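Local coordinates for phage-related protein (Bordetella bronchiseptica RB50, PDB 3BJQ) that is probably a phage major capsid protein of the E family, the building block of a prophage-encoded virion shell, at residues Y43-F55 with D293-G305. Residues are numbered along the deposited sequence; the frame is centred on the assembly and turned at random.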
loop_
_atom_site.group_PDB
_atom_site.type_symbol
_atom_site.label_atom_id
_atom_site.label_comp_id
_atom_site.label_asym_id
_atom_site.label_seq_id
_atom_site.Cartn_x
_atom_site.Cartn_y
_atom_site.Cartn_z
ATOM N N TYR E 43 37.019 17.028 8.574
ATOM C CA TYR E 43 38.127 16.075 8.617
ATOM C C TYR E 43 39.240 16.505 9.574
ATOM O O TYR E 43 40.003 15.669 10.074
ATOM C CB TYR E 43 38.733 15.867 7.230
ATOM C CG TYR E 43 37.992 14.851 6.427
ATOM C CD1 TYR E 43 36.851 15.188 5.727
ATOM C CD2 TYR E 43 38.426 13.542 6.377
ATOM C CE1 TYR E 43 36.149 14.234 4.984
ATOM C CE2 TYR E 43 37.738 12.584 5.640
ATOM C CZ TYR E 43 36.606 12.943 4.950
ATOM O OH TYR E 43 35.920 12.009 4.258
ATOM N N GLY E 44 39.331 17.806 9.827
ATOM C CA GLY E 44 40.275 18.351 10.793
ATOM C C GLY E 44 39.542 19.313 11.712
ATOM O O GLY E 44 38.596 19.989 11.299
ATOM N N GLY E 45 39.946 19.367 12.973
ATOM C CA GLY E 45 39.281 20.263 13.908
ATOM C C GLY E 45 39.830 20.108 15.298
ATOM O O GLY E 45 40.947 19.631 15.483
ATOM N N LYS E 46 39.035 20.517 16.278
ATOM C CA LYS E 46 39.397 20.397 17.677
ATOM C C LYS E 46 38.413 19.477 18.353
ATOM O O LYS E 46 37.219 19.540 18.066
ATOM C CB LYS E 46 39.371 21.760 18.360
ATOM C CG LYS E 46 40.697 22.539 18.291
ATOM C CD LYS E 46 40.858 23.313 17.046
ATOM C CE LYS E 46 42.163 24.097 17.084
ATOM N NZ LYS E 46 43.331 23.184 17.248
ATOM N N ILE E 47 38.917 18.633 19.250
ATOM C CA ILE E 47 38.085 17.718 20.004
ATOM C C ILE E 47 37.314 18.537 21.020
ATOM O O ILE E 47 37.916 19.283 21.799
ATOM C CB ILE E 47 38.943 16.646 20.769
ATOM C CG1 ILE E 47 39.751 15.781 19.793
ATOM C CG2 ILE E 47 38.061 15.773 21.675
ATOM C CD1 ILE E 47 40.784 14.894 20.455
ATOM N N LEU E 48 35.995 18.392 21.036
ATOM C CA LEU E 48 35.190 19.055 22.063
ATOM C C LEU E 48 35.483 18.308 23.341
ATOM O O LEU E 48 35.199 17.100 23.446
ATOM C CB LEU E 48 33.711 19.064 21.700
ATOM C CG LEU E 48 32.868 20.015 22.555
ATOM C CD1 LEU E 48 33.275 21.492 22.351
ATOM C CD2 LEU E 48 31.414 19.828 22.213
ATOM N N THR E 49 36.080 19.010 24.298
ATOM C CA THR E 49 36.662 18.404 25.497
ATOM C C THR E 49 35.851 18.737 26.743
ATOM O O THR E 49 35.353 19.848 26.904
ATOM C CB THR E 49 38.132 18.848 25.630
ATOM O OG1 THR E 49 38.829 18.496 24.428
ATOM C CG2 THR E 49 38.852 18.196 26.820
ATOM N N PHE E 50 35.731 17.754 27.622
ATOM C CA PHE E 50 34.962 17.888 28.833
ATOM C C PHE E 50 35.848 17.714 30.048
ATOM O O PHE E 50 36.286 16.610 30.366
ATOM C CB PHE E 50 33.819 16.875 28.820
ATOM C CG PHE E 50 33.104 16.821 27.501
ATOM C CD1 PHE E 50 32.322 17.883 27.087
ATOM C CD2 PHE E 50 33.292 15.759 26.647
ATOM C CE1 PHE E 50 31.677 17.854 25.876
ATOM C CE2 PHE E 50 32.658 15.702 25.439
ATOM C CZ PHE E 50 31.822 16.749 25.055
ATOM N N GLY E 51 36.109 18.827 30.717
ATOM C CA GLY E 51 36.854 18.837 31.952
ATOM C C GLY E 51 35.886 18.856 33.120
ATOM O O GLY E 51 34.690 18.571 32.952
ATOM N N LYS E 52 36.392 19.216 34.296
ATOM C CA LYS E 52 35.590 19.178 35.511
ATOM C C LYS E 52 34.387 20.096 35.405
ATOM O O LYS E 52 33.285 19.716 35.788
ATOM C CB LYS E 52 36.439 19.547 36.737
ATOM C CG LYS E 52 35.838 19.084 38.060
ATOM C CD LYS E 52 36.797 19.280 39.236
ATOM C CE LYS E 52 36.331 18.524 40.477
ATOM N NZ LYS E 52 37.370 18.550 41.575
ATOM N N GLU E 53 34.591 21.299 34.884
ATOM C CA GLU E 53 33.510 22.271 34.737
ATOM C C GLU E 53 32.381 21.763 33.829
ATOM O O GLU E 53 31.213 21.957 34.126
ATOM C CB GLU E 53 34.050 23.567 34.156
ATOM C CG GLU E 53 32.967 24.631 33.930
ATOM C CD GLU E 53 33.314 25.648 32.836
ATOM O OE1 GLU E 53 33.985 25.277 31.841
ATOM O OE2 GLU E 53 32.881 26.821 32.964
ATOM N N ALA E 54 32.748 21.137 32.719
ATOM C CA ALA E 54 31.777 20.575 31.761
ATOM C C ALA E 54 30.849 19.565 32.406
ATOM O O ALA E 54 29.628 19.626 32.233
ATOM C CB ALA E 54 32.506 19.917 30.583
ATOM N N PHE E 55 31.427 18.630 33.157
ATOM C CA PHE E 55 30.606 17.620 33.832
ATOM C C PHE E 55 29.793 18.233 34.955
ATOM O O PHE E 55 28.676 17.814 35.183
ATOM C CB PHE E 55 31.425 16.440 34.349
ATOM C CG PHE E 55 31.826 15.463 33.275
ATOM C CD1 PHE E 55 30.936 14.518 32.825
ATOM C CD2 PHE E 55 33.094 15.483 32.732
ATOM C CE1 PHE E 55 31.299 13.597 31.837
ATOM C CE2 PHE E 55 33.469 14.568 31.754
ATOM C CZ PHE E 55 32.561 13.619 31.313
ATOM N N ASP E 293 34.763 4.832 5.255
ATOM C CA ASP E 293 34.290 4.918 6.642
ATOM C C ASP E 293 35.320 5.697 7.455
ATOM O O ASP E 293 36.021 5.140 8.306
ATOM C CB ASP E 293 34.050 3.531 7.237
ATOM C CG ASP E 293 33.180 3.596 8.463
ATOM O OD1 ASP E 293 32.961 4.748 8.912
ATOM O OD2 ASP E 293 32.718 2.535 8.971
ATOM N N ASP E 294 35.394 6.997 7.174
ATOM C CA ASP E 294 36.433 7.874 7.680
ATOM C C ASP E 294 36.079 8.296 9.098
ATOM O O ASP E 294 35.030 8.888 9.339
ATOM C CB ASP E 294 36.583 9.116 6.784
ATOM C CG ASP E 294 37.168 8.794 5.401
ATOM O OD1 ASP E 294 37.938 7.814 5.274
ATOM O OD2 ASP E 294 36.888 9.558 4.453
ATOM N N ASN E 295 36.955 7.965 10.028
ATOM C CA ASN E 295 36.683 8.152 11.440
ATOM C C ASN E 295 37.973 8.264 12.234
ATOM O O ASN E 295 39.051 7.931 11.744
ATOM C CB ASN E 295 35.859 6.974 11.976
ATOM C CG ASN E 295 36.686 5.688 12.134
ATOM O OD1 ASN E 295 37.186 5.396 13.230
ATOM N ND2 ASN E 295 36.831 4.919 11.042
ATOM N N THR E 296 37.856 8.766 13.452
ATOM C CA THR E 296 38.959 8.741 14.401
ATOM C C THR E 296 38.389 8.729 15.816
ATOM O O THR E 296 37.530 9.541 16.117
ATOM C CB THR E 296 39.934 9.949 14.196
ATOM O OG1 THR E 296 41.210 9.621 14.758
ATOM C CG2 THR E 296 39.413 11.237 14.822
ATOM N N PRO E 297 38.794 7.751 16.651
ATOM C CA PRO E 297 38.518 7.812 18.089
ATOM C C PRO E 297 39.179 9.023 18.749
ATOM O O PRO E 297 40.293 9.372 18.395
ATOM C CB PRO E 297 39.160 6.523 18.628
ATOM C CG PRO E 297 39.187 5.606 17.447
ATOM C CD PRO E 297 39.456 6.483 16.273
ATOM N N ALA E 298 38.490 9.629 19.710
ATOM C CA ALA E 298 38.978 10.815 20.396
ATOM C C ALA E 298 38.614 10.692 21.883
ATOM O O ALA E 298 37.501 10.316 22.216
ATOM C CB ALA E 298 38.355 12.043 19.792
ATOM N N LEU E 299 39.572 10.975 22.761
ATOM C CA LEU E 299 39.315 11.004 24.189
ATOM C C LEU E 299 38.841 12.437 24.451
ATOM O O LEU E 299 39.561 13.374 24.212
ATOM C CB LEU E 299 40.590 10.652 24.979
ATOM C CG LEU E 299 40.366 10.076 26.382
ATOM C CD1 LEU E 299 41.631 9.429 26.939
ATOM C CD2 LEU E 299 39.855 11.125 27.308
ATOM N N SER E 300 37.600 12.596 24.885
ATOM C CA SER E 300 37.042 13.916 25.151
ATOM C C SER E 300 36.971 14.211 26.640
ATOM O O SER E 300 37.105 15.349 27.020
ATOM C CB SER E 300 35.650 14.061 24.474
ATOM O OG SER E 300 34.811 12.934 24.722
ATOM N N GLY E 301 36.772 13.189 27.478
ATOM C CA GLY E 301 36.564 13.375 28.913
ATOM C C GLY E 301 37.389 12.450 29.797
ATOM O O GLY E 301 36.894 11.442 30.289
HETATM N N MSE E 302 38.638 12.829 30.024
HETATM C CA MSE E 302 39.578 12.040 30.835
HETATM C C MSE E 302 39.054 11.736 32.232
HETATM O O MSE E 302 39.207 10.626 32.727
HETATM C CB MSE E 302 40.932 12.740 30.922
HETATM C CG MSE E 302 41.971 12.008 31.790
HETATM SE SE MSE E 302 41.871 12.513 33.648
HETATM C CE MSE E 302 42.463 14.406 33.336
ATOM N N LEU E 303 38.409 12.700 32.864
ATOM C CA LEU E 303 37.927 12.486 34.212
ATOM C C LEU E 303 36.820 11.441 34.280
ATOM O O LEU E 303 36.460 11.009 35.367
ATOM C CB LEU E 303 37.402 13.792 34.827
ATOM C CG LEU E 303 38.424 14.848 35.200
ATOM C CD1 LEU E 303 37.642 16.119 35.661
ATOM C CD2 LEU E 303 39.370 14.357 36.286
ATOM N N ALA E 304 36.248 11.081 33.135
ATOM C CA ALA E 304 35.243 10.028 33.092
ATOM C C ALA E 304 35.880 8.648 32.852
ATOM O O ALA E 304 35.158 7.677 32.693
ATOM C CB ALA E 304 34.181 10.320 32.038
ATOM N N GLY E 305 37.217 8.588 32.850
ATOM C CA GLY E 305 37.965 7.357 32.639
ATOM C C GLY E 305 38.985 7.076 33.729
ATOM O O GLY E 305 39.406 7.974 34.480
HETATM O O HOH W 1 38.138 15.352 31.883
#
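Tyr43 meets the carboxylate of Asp294 at its ring edge: OD2 lies in the ring plane and accepts a hydrogen bond from Tyr43 OH, OH to OD2 2.6 Å, on its anti lone pair, while ring and carboxylate planes stand 67° apart. In this chain, probably of the HK97-like phage capsid fold, as in the major capsid protein E family, the Phe50 ring carries Leu48 C against one face, offset toward the rim; its edge meets Gly301 N, and Ser300 CB approaches obliquely, 3.5 Å from CE2. Phe55 turns an edge to Gly301 CA, and its CZ reaches Ala304 CB at 3.7 Å. The rings thus join the ends of segment 43-55 to Asp294 and to the turn 300-304. The two segments run in the same direction but pair as a sheet nowhere along 44-49. Between the ends, Ile47 packs the two-stranded antiparallel sheet of 44-49 and 75-81 over strand 286-299: CG1, anti to the carbonyl carbon (chi1 -62°), directs CD1 onto Ala298 CB, and CG2 meets the backbone at Leu299 O. Tyr267 of strand 264-269 also touches Ile47, so a third strand shares this apolar layer. At Phe50 the backbones finally join, where Phe50 N donates to Ser300 O, 2.8 Å away. Ser300 OG sits between its backbone N and carbonyl carbon and bonds to Ser262 O, which leaves CB facing Leu48 O and the Phe50 ring. Asp294 is held through both carboxylate oxygens, OD1 accepting from Ser85 N. Leu303 CD1 packs on Lys52 CB at the first turn of helix 52-58, and beside it one water donates to Phe50 O at 2.7 Å and accepts from Leu303 N at 2.8 Å.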